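Local atomic coordinates of malate dehydrogenase (PDB entry 2D4A), a protein that catalyses the reversible oxidation of (S)-malate to oxaloacetate, using either NAD or NADP as coenzyme, and works as a homotetramer. Residues Leu26-Arg31 / Ile54-Ser59; Thr14-Met19 / Leu41-Ala46; Glu63-Ser68 / Glu101-Tyr106; Val233-Arg238 / Ala265-Ser270; Asn94-Leu99 / Tyr124-Lys129. One frame throughout, in Å; residues are numbered along the deposited sequence.

Interaction 1 of 5, residues Leu26-Arg31 / Ile54-Ser59; sequences LLLIAR and IRISGS
Leu28 and Gly58 face each other at the middle of a parallel strand pair, 26-29 against 56-59, whose directions differ by 20°. The backbones are sewn together by staggered bonds: Leu26 N donates to Arg55 O and Ser57 N to Leu26 O, then Leu28 N to Ser57 O and Ser59 N to Leu28 O. Ser57 thus spends both its N and its O on strand 26-29, the parallel pattern in textbook form, while Ser59 gives its N to Leu28 O; a weak bond, Ala30 N to Ser59 O at 3.3 Å, closes the series where the first strand runs out. The side chain of Leu28 illustrates how packing follows from this register. Its CB sits 3.4 Å from Ser57 O and 4.1 Å from Gly58 CA, where the glycine offers no side chain of its own. CG, anti to the carbonyl carbon (chi1 -76°), keeps 4.1 Å from Ser57 O. At the tip, CD2 still lies 3.5 Å from Ser57 O and reaches Ile56 CG2 at 4.1 Å, the two side chains lying next to each other and pointing the same way. Leu26 joins this row beside Ile56, pointing the same way. On the other face, Leu27 CD2 rests 3.8 Å from Ser57 CB. Strand 26-29 also bonds to strand 2-5 on its far edge, while 56-59 ends the Rossmann sheet. Helix 9-21 covers Leu26 and Leu28, helix 35-50 covers Ile56, and Ala30 touches Ala7 of the probable coenzyme-binding loop.

Interaction 2 of 5, residues Thr14-Met19 / Leu41-Ala46; sequences TAVMLM and LDLAHA
Leu43 projects from helix 35-50 toward Ala15, Val16 and Met19 of helix 9-21, and is the main bump of a helix pair belonging to the first half of the Rossmann fold. Both helices lie on one face of the parallel sheet and run nearly the same way, with a crossing angle of -23°. Their axes come no nearer than 10.8 Å here, so side chains have to span the gap. Leu43 does so with CG anti to the backbone N (chi1 -161°), which carries the branch toward helix 9-21. Its two methyls then divide the opposite surface between them: CD2 settles 3.9 Å from Ala15 CB, where the small side chain makes a shallow hollow, and CD1 lies 4.0 Å from Val16 CG2 and equally close to Val16 CA. Met19 supplies the bump from the other helix, one turn beyond Ala15. Its chain folds at chi2 and chi3, bringing the terminal methyl round to the low spot at Ala46. Ala15 and Ala46 are thus the low points that Leu43 and Met19 meet, while Leu43 CD1 lies against the side of Val16. The contact is wholly apolar and buried. Ala15 also rests on Ile4 of strand 2-5, and Met19 on Ala47 and Leu50 farther along helix 35-50. The neighbouring faces serve the assembly: Asp42 forms a salt bridge with Arg217 of a third subunit, and Val16 packs on Tyr223 of that same subunit. At the end of the Met19 side chain, CE stands 3.9 Å from Ala46 CB and 4.3 Å from Leu43 CD1.

Interaction 3 of 5, residues Glu63-Ser68 / Glu101-Tyr106; sequences EDMRGS and EKIKAY
The loop leading from strand 56-59 to strand 70-73 of the Rossmann domain folds against the last turn of helix 86-106, with Glu63 and Met65 meeting Tyr106. The Tyr106 ring is the centrepiece. Glu63 CA stands 4.0 Å from the ring centroid and only 7° from the ring normal, a CH-pi contact over the face; from there CG runs out above CE1 and CZ, and the carboxylate plane is turned 44° from the ring. The opposite face of the ring is covered by Ala105 CB of the same helix. Met65 comes at the edge, its CE 4.1 Å from Tyr106 CD2 and near the ring plane, while its CG lies 3.9 Å from Tyr106 CB. A bend at chi3 (95°) swings that same CE across to Lys102 CB at 3.7 Å, with SD beside Ile103 CD1. With an alanine here in place of Tyr106, Glu63 and Met65 would probably lose the aromatic surface they share, and the loop would be held less firmly to the helix end. Beyond Met65 the chain makes a type II turn to Ser68, whose OG donates to Met65 O at 2.7 Å and also bonds to Thr3 OG1. Gly67 suits its place there, since a CB would press on the preceding carbonyl O. Arg66 CA approaches Tyr106 O in a CA-H...O contact. The contact with the helix has no hydrogen bond of its own and rests on dispersion and CH-pi contact, while the loop's polar groups bond within the turn and to Ser59 and Thr3, an arrangement consistent with its partly exposed position.

Interaction 4 of 5, residues Val233-Arg238 / Ala265-Ser270; sequences VEAIKR and AVIGKS
Ala235 and Ile236, in the last turn of helix 223-237, meet Ile267 where strand 260-268 ends. Ala235 CB lies 3.7 Å from Ile267 CG2, and Ile236 CG1 comes within 4.2 Å of Ile267 CD1, the two isoleucines crossing at a slant. With CG1 anti to the carbonyl carbon (chi1 -55°), Ile236 CG2 is left anti to the backbone N and rests against the peptide carbonyls, 3.6 Å from both Gly268 O and Lys269 O. Going the other way, Lys269 CA makes a CA-H...O contact of 3.4 Å with Ile236 O. An alanine in place of Ile236 would probably leave Ile267 CD1 and the Gly268-Lys269 carbonyls without their apolar cover. In the next shell, Lys269 N bonds to Asp239 OD1, tying the strand end to the chain leaving the helix, and Ser240 OG bonds back to Ala235 O. Ile267 is itself set by backbone bonding to Arg242 on the adjacent strand, and that arginine forms a salt bridge with Glu234. The helix and strand directions differ by 66°, and their axes come within 7.0 Å. The whole is a helix packed on the antiparallel sheet 242-251, 260-268, 271-275, in the alpha/beta C-terminal domain of the lactate/malate dehydrogenase family.

Interaction 5 of 5, residues Asn94-Leu99 / Tyr124-Lys129; sequences NTMADL and YVMYKK
Lys129 NZ is gripped twice beyond the helix pair, by a salt bridge to Glu308 OE1 and a hydrogen bond to Gln305 O, while lower on the same side chain CG leans on Ala97. That apolar part comes 4.3 Å from Ala97 CA and 4.4 Å from Ala97 CB, so one lysine serves both the helix contact and the C-terminal end of the chain. One turn earlier, Val125 CG1 packs 4.2 Å from Met96 CB. The two methionines complete the contact, crossing at about a right angle: Met126 CE lies 4.1 Å from Met96 SD and 4.0 Å from Met96 O. Met126 reaches it because CG is anti to the backbone N (chi1 -180°) and the chain then bends at chi2 and chi3 toward the neighbouring helix. Both methionines also touch Ile114 of strand 111-114, so they fill the angle between helices and sheet. Met96 in addition touches Thr116, which by similarity binds NADP. The axes approach to 8.8 Å and cross at -25°. Nearly parallel, helices 86-106 and 119-130 belong to the second half of the Rossmann fold, as the helices that link strands 70-73, 111-114 and 137-139 in turn.

How the interactions relate
Four of the five contacts build the coenzyme domain; interaction 4 alone belongs to the C-terminal domain. Interaction 1, between strands, depends on backbone hydrogen bonds, whereas interactions 2 and 5 are helix pairs in the two halves of the Rossmann fold, held by apolar side chains in buried ground. Interactions 1 and 2 touch directly, Ile56 CG2 lying 3.8 Å from Leu43 CD2, so the sheet edge and its covering helices share one core. On the other sheet face, Ser59 OG and Asp64 OD2 link interaction 1 to interaction 3, the most exposed of the set. Interactions 3 and 5 use successive parts of helix 86-106. Interaction 4 mixes buried apolar packing with an exposed lysine at the strand end.

Interaction 1 of 5, residues Leu26-Arg31 / Ile54-Ser59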
# COMPACT_ATOMS: atom_id res chain seq x y z
N LEU B 26 4.01 17.01 -3.11
CA LEU B 26 2.81 17.82 -3.26
C LEU B 26 2.98 19.17 -2.58
O LEU B 26 3.52 19.26 -1.49
CB LEU B 26 1.58 17.04 -2.75
CG LEU B 26 1.29 16.82 -1.27
CD1 LEU B 26 0.30 15.68 -1.11
CD2 LEU B 26 2.56 16.50 -0.54
N LEU B 27 2.53 20.21 -3.28
CA LEU B 27 2.63 21.60 -2.82
C LEU B 27 1.25 22.23 -2.62
O LEU B 27 0.44 22.25 -3.54
CB LEU B 27 3.43 22.41 -3.85
CG LEU B 27 3.79 23.89 -3.69
CD1 LEU B 27 3.07 24.72 -4.72
CD2 LEU B 27 3.50 24.36 -2.28
N LEU B 28 1.00 22.74 -1.41
CA LEU B 28 -0.28 23.38 -1.08
C LEU B 28 -0.23 24.90 -1.25
O LEU B 28 0.67 25.56 -0.73
CB LEU B 28 -0.65 23.13 0.38
CG LEU B 28 -1.20 21.81 0.92
CD1 LEU B 28 -2.43 21.44 0.13
CD2 LEU B 28 -0.15 20.73 0.83
N ILE B 29 -1.20 25.46 -1.96
CA ILE B 29 -1.27 26.90 -2.14
C ILE B 29 -2.67 27.42 -1.78
O ILE B 29 -3.68 26.82 -2.17
CB ILE B 29 -0.92 27.33 -3.59
CG1 ILE B 29 0.49 26.86 -3.94
CG2 ILE B 29 -0.97 28.85 -3.71
CD1 ILE B 29 0.90 27.17 -5.38
N ALA B 30 -2.73 28.52 -1.01
CA ALA B 30 -3.96 29.18 -0.60
C ALA B 30 -3.64 30.64 -0.27
O ALA B 30 -2.52 30.97 0.10
CB ALA B 30 -4.55 28.47 0.62
N ARG B 31 -4.65 31.49 -0.41
CA ARG B 31 -4.52 32.91 -0.18
C ARG B 31 -4.21 33.30 1.26
O ARG B 31 -3.34 34.14 1.52
CB ARG B 31 -5.80 33.61 -0.66
CG ARG B 31 -7.09 32.93 -0.18
CD ARG B 31 -8.13 32.78 -1.32
NE ARG B 31 -7.85 31.66 -2.22
CZ ARG B 31 -7.88 30.38 -1.87
NH1 ARG B 31 -8.19 30.03 -0.62
NH2 ARG B 31 -7.63 29.43 -2.76
N ILE B 54 8.41 11.78 0.87
CA ILE B 54 8.08 12.80 -0.14
C ILE B 54 8.26 14.18 0.43
O ILE B 54 8.33 14.33 1.67
CB ILE B 54 6.69 12.59 -0.74
CG1 ILE B 54 5.57 12.73 0.27
CG2 ILE B 54 6.57 11.27 -1.49
CD1 ILE B 54 4.16 12.69 -0.31
N ARG B 55 8.14 15.22 -0.38
CA ARG B 55 8.17 16.60 0.09
C ARG B 55 6.72 17.12 0.19
O ARG B 55 5.91 16.86 -0.74
CB ARG B 55 8.98 17.52 -0.80
CG ARG B 55 10.43 17.20 -1.02
CD ARG B 55 11.15 18.24 -1.87
NE ARG B 55 11.27 19.53 -1.22
CZ ARG B 55 11.89 20.60 -1.69
NH1 ARG B 55 12.51 20.58 -2.86
NH2 ARG B 55 11.90 21.73 -0.97
N ILE B 56 6.52 18.00 1.19
CA ILE B 56 5.22 18.63 1.36
C ILE B 56 5.44 20.09 1.74
O ILE B 56 6.13 20.39 2.72
CB ILE B 56 4.37 17.96 2.44
CG1 ILE B 56 4.17 16.48 2.15
CG2 ILE B 56 3.00 18.64 2.50
CD1 ILE B 56 4.14 15.62 3.36
N SER B 57 4.86 20.99 0.97
CA SER B 57 5.02 22.41 1.23
C SER B 57 3.72 23.18 1.14
O SER B 57 2.74 22.72 0.55
CB SER B 57 5.98 23.02 0.22
OG SER B 57 7.19 22.28 0.18
N GLY B 58 3.73 24.36 1.73
CA GLY B 58 2.57 25.23 1.71
C GLY B 58 3.05 26.60 1.32
O GLY B 58 4.08 27.05 1.83
N SER B 59 2.34 27.27 0.43
CA SER B 59 2.76 28.60 0.00
C SER B 59 1.60 29.56 -0.27
O SER B 59 0.47 29.15 -0.48
CB SER B 59 3.62 28.46 -1.24
OG SER B 59 4.08 29.72 -1.67

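Interaction 2 of 5, residues Thr14-Met19 / Leu41-Ala46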
# COMPACT_ATOMS: atom_id res chain seq x y z
N THR B 14 -7.67 15.62 0.51
CA THR B 14 -6.95 15.17 -0.69
C THR B 14 -5.45 15.07 -0.40
O THR B 14 -4.78 14.12 -0.80
CB THR B 14 -7.13 16.17 -1.87
OG1 THR B 14 -8.52 16.50 -2.00
CG2 THR B 14 -6.63 15.58 -3.19
N ALA B 15 -4.92 16.08 0.29
CA ALA B 15 -3.51 16.08 0.63
C ALA B 15 -3.20 14.89 1.54
O ALA B 15 -2.22 14.19 1.31
CB ALA B 15 -3.13 17.40 1.32
N VAL B 16 -4.03 14.67 2.55
CA VAL B 16 -3.81 13.55 3.47
C VAL B 16 -3.74 12.22 2.73
O VAL B 16 -2.80 11.44 2.91
CB VAL B 16 -4.92 13.44 4.56
CG1 VAL B 16 -4.72 12.19 5.40
CG2 VAL B 16 -4.91 14.66 5.45
N MET B 17 -4.74 11.96 1.89
CA MET B 17 -4.78 10.72 1.14
C MET B 17 -3.63 10.59 0.13
O MET B 17 -3.12 9.49 -0.09
CB MET B 17 -6.16 10.58 0.46
CG MET B 17 -7.30 10.43 1.47
SD MET B 17 -8.92 10.23 0.68
CE MET B 17 -10.00 10.89 1.93
N LEU B 18 -3.21 11.71 -0.45
CA LEU B 18 -2.10 11.71 -1.41
C LEU B 18 -0.77 11.44 -0.71
O LEU B 18 0.11 10.80 -1.27
CB LEU B 18 -2.03 13.06 -2.15
CG LEU B 18 -2.93 13.16 -3.38
CD1 LEU B 18 -2.90 14.56 -3.96
CD2 LEU B 18 -2.48 12.13 -4.39
N MET B 19 -0.63 11.94 0.51
CA MET B 19 0.58 11.72 1.28
C MET B 19 0.68 10.21 1.59
O MET B 19 1.76 9.63 1.57
CB MET B 19 0.54 12.56 2.56
CG MET B 19 1.64 12.29 3.59
SD MET B 19 1.37 10.80 4.58
CE MET B 19 0.21 11.43 5.79
N LEU B 41 2.93 21.70 7.31
CA LEU B 41 3.83 21.34 8.39
C LEU B 41 3.29 20.17 9.21
O LEU B 41 4.01 19.19 9.44
CB LEU B 41 4.08 22.56 9.30
CG LEU B 41 5.26 22.43 10.28
CD1 LEU B 41 6.54 22.25 9.48
CD2 LEU B 41 5.36 23.67 11.17
N ASP B 42 2.04 20.24 9.65
CA ASP B 42 1.45 19.15 10.44
C ASP B 42 1.55 17.90 9.59
O ASP B 42 1.98 16.84 10.05
CB ASP B 42 -0.03 19.46 10.77
CG ASP B 42 -0.64 18.48 11.79
OD1 ASP B 42 0.13 17.81 12.51
OD2 ASP B 42 -1.90 18.39 11.88
N LEU B 43 1.20 18.05 8.31
CA LEU B 43 1.24 16.92 7.38
C LEU B 43 2.64 16.33 7.19
O LEU B 43 2.81 15.11 7.10
CB LEU B 43 0.66 17.37 6.04
CG LEU B 43 0.18 16.32 5.05
CD1 LEU B 43 -1.00 15.50 5.57
CD2 LEU B 43 -0.20 17.11 3.82
N ALA B 44 3.65 17.19 7.12
CA ALA B 44 5.03 16.72 6.97
C ALA B 44 5.40 15.84 8.18
O ALA B 44 6.02 14.81 8.01
CB ALA B 44 5.98 17.91 6.87
N HIS B 45 5.01 16.26 9.38
CA HIS B 45 5.31 15.51 10.59
C HIS B 45 4.62 14.15 10.52
O HIS B 45 5.09 13.17 11.11
CB HIS B 45 4.82 16.26 11.85
CG HIS B 45 5.52 17.56 12.11
ND1 HIS B 45 6.71 17.92 11.52
CD2 HIS B 45 5.19 18.59 12.94
CE1 HIS B 45 7.08 19.11 11.96
NE2 HIS B 45 6.18 19.54 12.82
N ALA B 46 3.49 14.09 9.81
CA ALA B 46 2.71 12.86 9.65
C ALA B 46 3.44 11.91 8.70
O ALA B 46 3.50 10.70 8.94
CB ALA B 46 1.32 13.18 9.11

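Interaction 3 of 5, residues Glu63-Ser68 / Glu101-Tyr106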
# COMPACT_ATOMS: atom_id res chain seq x y z
N GLU B 63 3.06 31.59 -7.78
CA GLU B 63 4.15 31.39 -8.72
C GLU B 63 4.91 30.11 -8.41
O GLU B 63 5.74 29.67 -9.20
CB GLU B 63 5.10 32.58 -8.68
CG GLU B 63 4.61 33.79 -9.43
CD GLU B 63 4.63 35.03 -8.57
OE1 GLU B 63 5.00 36.11 -9.10
OE2 GLU B 63 4.27 34.93 -7.37
N ASP B 64 4.64 29.53 -7.25
CA ASP B 64 5.32 28.30 -6.87
C ASP B 64 4.69 27.04 -7.41
O ASP B 64 5.02 25.96 -6.94
CB ASP B 64 5.40 28.18 -5.35
CG ASP B 64 6.18 29.30 -4.73
OD1 ASP B 64 7.04 29.88 -5.42
OD2 ASP B 64 5.95 29.60 -3.54
N MET B 65 3.80 27.17 -8.40
CA MET B 65 3.14 26.00 -8.98
C MET B 65 3.69 25.65 -10.35
O MET B 65 3.19 24.74 -11.00
CB MET B 65 1.62 26.22 -9.09
CG MET B 65 1.18 26.97 -10.36
SD MET B 65 -0.62 27.11 -10.69
CE MET B 65 -1.02 28.71 -9.96
N ARG B 66 4.71 26.38 -10.80
CA ARG B 66 5.28 26.11 -12.12
C ARG B 66 6.08 24.81 -12.07
O ARG B 66 6.82 24.55 -11.13
CB ARG B 66 6.18 27.26 -12.54
CG ARG B 66 7.44 27.34 -11.74
CD ARG B 66 7.87 28.77 -11.54
NE ARG B 66 8.95 28.82 -10.57
CZ ARG B 66 9.42 29.94 -10.04
NH1 ARG B 66 8.90 31.11 -10.40
NH2 ARG B 66 10.40 29.88 -9.15
N GLY B 67 5.92 23.99 -13.10
CA GLY B 67 6.62 22.73 -13.11
C GLY B 67 5.72 21.61 -12.63
O GLY B 67 6.18 20.48 -12.48
N SER B 68 4.45 21.92 -12.39
CA SER B 68 3.49 20.91 -11.93
C SER B 68 2.83 20.19 -13.10
O SER B 68 2.34 20.82 -14.04
CB SER B 68 2.37 21.53 -11.09
OG SER B 68 2.86 22.22 -9.97
N GLU B 101 -6.50 32.52 -14.24
CA GLU B 101 -5.43 33.43 -14.64
C GLU B 101 -4.09 33.02 -14.04
O GLU B 101 -3.05 33.22 -14.67
CB GLU B 101 -5.78 34.87 -14.22
CG GLU B 101 -6.97 35.50 -14.97
CD GLU B 101 -6.77 35.57 -16.49
OE1 GLU B 101 -5.88 36.32 -16.95
OE2 GLU B 101 -7.52 34.88 -17.22
N LYS B 102 -4.10 32.45 -12.84
CA LYS B 102 -2.85 32.01 -12.21
C LYS B 102 -2.33 30.78 -12.94
O LYS B 102 -1.16 30.72 -13.30
CB LYS B 102 -3.08 31.66 -10.73
CG LYS B 102 -3.84 32.69 -9.94
CD LYS B 102 -3.13 34.01 -9.95
CE LYS B 102 -4.02 35.10 -9.41
NZ LYS B 102 -3.48 36.42 -9.87
N ILE B 103 -3.21 29.80 -13.16
CA ILE B 103 -2.84 28.56 -13.87
C ILE B 103 -2.29 28.92 -15.26
O ILE B 103 -1.25 28.41 -15.67
CB ILE B 103 -4.07 27.59 -14.07
CG1 ILE B 103 -4.63 27.12 -12.71
CG2 ILE B 103 -3.67 26.39 -14.91
CD1 ILE B 103 -3.68 26.29 -11.88
N LYS B 104 -3.00 29.81 -15.95
CA LYS B 104 -2.65 30.26 -17.29
C LYS B 104 -1.25 30.85 -17.41
O LYS B 104 -0.60 30.73 -18.46
CB LYS B 104 -3.69 31.28 -17.78
CG LYS B 104 -3.52 31.73 -19.23
CD LYS B 104 -4.84 31.97 -19.97
CE LYS B 104 -5.11 33.45 -20.18
NZ LYS B 104 -5.40 34.09 -18.87
N ALA B 105 -0.77 31.47 -16.33
CA ALA B 105 0.54 32.10 -16.30
C ALA B 105 1.69 31.27 -15.74
O ALA B 105 2.85 31.46 -16.14
CB ALA B 105 0.45 33.41 -15.53
N TYR B 106 1.40 30.33 -14.83
CA TYR B 106 2.46 29.54 -14.22
C TYR B 106 2.48 28.04 -14.47
O TYR B 106 3.46 27.39 -14.15
CB TYR B 106 2.46 29.77 -12.71
CG TYR B 106 2.36 31.23 -12.33
CD1 TYR B 106 3.34 32.14 -12.71
CD2 TYR B 106 1.26 31.70 -11.61
CE1 TYR B 106 3.24 33.48 -12.37
CE2 TYR B 106 1.15 33.04 -11.27
CZ TYR B 106 2.15 33.92 -11.65
OH TYR B 106 2.04 35.24 -11.30

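Interaction 4 of 5, residues Val233-Arg238 / Ala265-Ser270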
# COMPACT_ATOMS: atom_id res chain seq x y z
N VAL B 233 -5.32 10.93 -10.07
CA VAL B 233 -3.88 11.12 -10.05
C VAL B 233 -3.12 9.85 -10.41
O VAL B 233 -2.15 9.88 -11.19
CB VAL B 233 -3.37 11.61 -8.68
CG1 VAL B 233 -1.84 11.66 -8.68
CG2 VAL B 233 -3.93 13.00 -8.39
N GLU B 234 -3.56 8.74 -9.86
CA GLU B 234 -2.90 7.47 -10.15
C GLU B 234 -3.05 7.10 -11.62
O GLU B 234 -2.13 6.56 -12.23
CB GLU B 234 -3.49 6.38 -9.26
CG GLU B 234 -2.90 5.01 -9.50
CD GLU B 234 -3.65 3.96 -8.72
OE1 GLU B 234 -3.43 3.88 -7.49
OE2 GLU B 234 -4.47 3.24 -9.33
N ALA B 235 -4.21 7.41 -12.19
CA ALA B 235 -4.49 7.11 -13.59
C ALA B 235 -3.55 7.83 -14.56
O ALA B 235 -3.16 7.27 -15.59
CB ALA B 235 -5.94 7.45 -13.91
N ILE B 236 -3.20 9.07 -14.22
CA ILE B 236 -2.32 9.91 -15.04
C ILE B 236 -0.85 9.46 -14.91
O ILE B 236 -0.17 9.20 -15.92
CB ILE B 236 -2.45 11.40 -14.62
CG1 ILE B 236 -3.94 11.82 -14.70
CG2 ILE B 236 -1.59 12.29 -15.50
CD1 ILE B 236 -4.26 13.16 -14.01
N LYS B 237 -0.38 9.38 -13.67
CA LYS B 237 0.99 8.96 -13.37
C LYS B 237 1.33 7.60 -13.98
O LYS B 237 2.49 7.34 -14.31
CB LYS B 237 1.20 8.87 -11.85
CG LYS B 237 1.20 10.20 -11.13
CD LYS B 237 2.45 11.00 -11.45
CE LYS B 237 2.44 12.35 -10.78
NZ LYS B 237 3.74 13.06 -10.98
N ARG B 238 0.33 6.74 -14.13
CA ARG B 238 0.54 5.43 -14.70
C ARG B 238 0.23 5.39 -16.18
O ARG B 238 0.48 4.39 -16.85
CB ARG B 238 -0.32 4.37 -14.00
CG ARG B 238 0.15 3.94 -12.62
CD ARG B 238 -0.53 2.64 -12.18
NE ARG B 238 -0.15 2.26 -10.83
CZ ARG B 238 -0.91 1.57 -9.99
NH1 ARG B 238 -2.12 1.16 -10.36
NH2 ARG B 238 -0.47 1.30 -8.77
N ALA B 265 -14.71 8.50 -20.28
CA ALA B 265 -13.54 8.87 -21.05
C ALA B 265 -12.28 8.14 -20.62
O ALA B 265 -12.13 7.75 -19.45
CB ALA B 265 -13.32 10.36 -20.97
N VAL B 266 -11.38 7.96 -21.58
CA VAL B 266 -10.09 7.32 -21.38
C VAL B 266 -9.16 8.38 -20.79
O VAL B 266 -8.93 9.42 -21.41
CB VAL B 266 -9.48 6.87 -22.72
CG1 VAL B 266 -8.20 6.12 -22.48
CG2 VAL B 266 -10.47 6.02 -23.49
N ILE B 267 -8.64 8.12 -19.60
CA ILE B 267 -7.74 9.06 -18.95
C ILE B 267 -6.31 8.53 -19.00
O ILE B 267 -6.07 7.36 -18.73
CB ILE B 267 -8.19 9.28 -17.48
CG1 ILE B 267 -7.26 10.25 -16.76
CG2 ILE B 267 -8.25 7.95 -16.78
CD1 ILE B 267 -7.11 11.59 -17.42
N GLY B 268 -5.38 9.40 -19.38
CA GLY B 268 -3.98 9.01 -19.49
C GLY B 268 -3.00 10.06 -19.00
O GLY B 268 -3.39 11.01 -18.32
N LYS B 269 -1.72 9.89 -19.35
CA LYS B 269 -0.66 10.80 -18.92
C LYS B 269 -0.77 12.25 -19.37
O LYS B 269 -0.25 13.15 -18.71
CB LYS B 269 0.70 10.27 -19.36
CG LYS B 269 1.85 11.16 -18.92
CD LYS B 269 3.20 10.64 -19.36
CE LYS B 269 3.29 10.49 -20.88
NZ LYS B 269 2.38 9.43 -21.42
N SER B 270 -1.42 12.48 -20.49
CA SER B 270 -1.55 13.82 -21.00
C SER B 270 -3.00 14.30 -20.95
O SER B 270 -3.39 15.21 -21.67
CB SER B 270 -1.03 13.88 -22.43
OG SER B 270 -1.96 13.32 -23.33

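Interaction 5 of 5, residues Asn94-Leu99 / Tyr124-Lys129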
# COMPACT_ATOMS: atom_id res chain seq x y z
N ASN B 94 -16.53 33.04 -9.81
CA ASN B 94 -15.55 34.10 -9.67
C ASN B 94 -14.22 33.53 -9.23
O ASN B 94 -13.17 33.93 -9.71
CB ASN B 94 -16.02 35.15 -8.68
CG ASN B 94 -17.14 35.99 -9.23
OD1 ASN B 94 -16.93 36.80 -10.14
ND2 ASN B 94 -18.35 35.80 -8.71
N THR B 95 -14.28 32.58 -8.31
CA THR B 95 -13.06 31.95 -7.83
C THR B 95 -12.33 31.27 -8.97
O THR B 95 -11.13 31.49 -9.17
CB THR B 95 -13.38 30.92 -6.75
OG1 THR B 95 -13.95 31.59 -5.62
CG2 THR B 95 -12.12 30.19 -6.33
N MET B 96 -13.05 30.45 -9.73
CA MET B 96 -12.46 29.74 -10.86
C MET B 96 -11.76 30.72 -11.81
O MET B 96 -10.59 30.53 -12.13
CB MET B 96 -13.55 28.94 -11.59
CG MET B 96 -14.24 27.85 -10.74
SD MET B 96 -13.12 26.57 -10.10
CE MET B 96 -12.63 27.29 -8.54
N ALA B 97 -12.46 31.76 -12.24
CA ALA B 97 -11.90 32.77 -13.13
C ALA B 97 -10.59 33.29 -12.57
O ALA B 97 -9.55 33.28 -13.23
CB ALA B 97 -12.86 33.92 -13.31
N ASP B 98 -10.65 33.77 -11.34
CA ASP B 98 -9.48 34.32 -10.71
C ASP B 98 -8.30 33.34 -10.73
O ASP B 98 -7.17 33.72 -11.06
CB ASP B 98 -9.79 34.70 -9.28
CG ASP B 98 -8.60 35.29 -8.61
OD1 ASP B 98 -8.29 36.46 -8.90
OD2 ASP B 98 -7.96 34.57 -7.81
N LEU B 99 -8.58 32.09 -10.38
CA LEU B 99 -7.58 31.03 -10.34
C LEU B 99 -7.09 30.65 -11.74
O LEU B 99 -5.93 30.31 -11.94
CB LEU B 99 -8.16 29.80 -9.64
CG LEU B 99 -7.87 29.58 -8.15
CD1 LEU B 99 -7.73 30.89 -7.42
CD2 LEU B 99 -9.00 28.74 -7.57
N TYR B 124 -16.73 24.48 -17.10
CA TYR B 124 -16.97 25.33 -18.26
C TYR B 124 -16.19 26.64 -18.15
O TYR B 124 -15.41 26.98 -19.03
CB TYR B 124 -18.48 25.60 -18.39
CG TYR B 124 -18.89 26.31 -19.67
CD1 TYR B 124 -18.72 27.69 -19.81
CD2 TYR B 124 -19.47 25.60 -20.73
CE1 TYR B 124 -19.12 28.34 -20.98
CE2 TYR B 124 -19.86 26.24 -21.90
CZ TYR B 124 -19.68 27.61 -22.01
OH TYR B 124 -20.06 28.25 -23.17
N VAL B 125 -16.40 27.36 -17.06
CA VAL B 125 -15.71 28.63 -16.84
C VAL B 125 -14.18 28.47 -16.88
O VAL B 125 -13.48 29.27 -17.51
CB VAL B 125 -16.13 29.26 -15.49
CG1 VAL B 125 -15.20 30.40 -15.12
CG2 VAL B 125 -17.56 29.76 -15.59
N MET B 126 -13.68 27.45 -16.20
CA MET B 126 -12.24 27.19 -16.16
C MET B 126 -11.67 26.87 -17.56
O MET B 126 -10.56 27.29 -17.89
CB MET B 126 -11.96 26.02 -15.20
CG MET B 126 -10.49 25.65 -15.05
SD MET B 126 -9.51 26.95 -14.32
CE MET B 126 -9.86 26.66 -12.59
N TYR B 127 -12.44 26.14 -18.35
CA TYR B 127 -12.05 25.77 -19.71
C TYR B 127 -11.92 27.00 -20.60
O TYR B 127 -10.97 27.14 -21.36
CB TYR B 127 -13.09 24.83 -20.31
CG TYR B 127 -12.94 24.66 -21.81
CD1 TYR B 127 -11.86 23.96 -22.34
CD2 TYR B 127 -13.84 25.26 -22.69
CE1 TYR B 127 -11.67 23.86 -23.72
CE2 TYR B 127 -13.66 25.16 -24.07
CZ TYR B 127 -12.57 24.46 -24.57
OH TYR B 127 -12.39 24.38 -25.93
N LYS B 128 -12.90 27.89 -20.50
CA LYS B 128 -12.92 29.11 -21.29
C LYS B 128 -11.85 30.11 -20.88
O LYS B 128 -11.22 30.73 -21.73
CB LYS B 128 -14.28 29.80 -21.17
CG LYS B 128 -15.43 29.06 -21.79
CD LYS B 128 -15.31 29.02 -23.29
CE LYS B 128 -16.60 28.51 -23.90
NZ LYS B 128 -16.47 28.25 -25.36
N LYS B 129 -11.64 30.25 -19.58
CA LYS B 129 -10.68 31.21 -19.05
C LYS B 129 -9.21 30.85 -19.15
O LYS B 129 -8.37 31.74 -19.27
CB LYS B 129 -11.00 31.52 -17.58
CG LYS B 129 -12.31 32.26 -17.37
CD LYS B 129 -12.32 33.57 -18.13
CE LYS B 129 -13.64 34.33 -17.95
NZ LYS B 129 -13.65 35.58 -18.76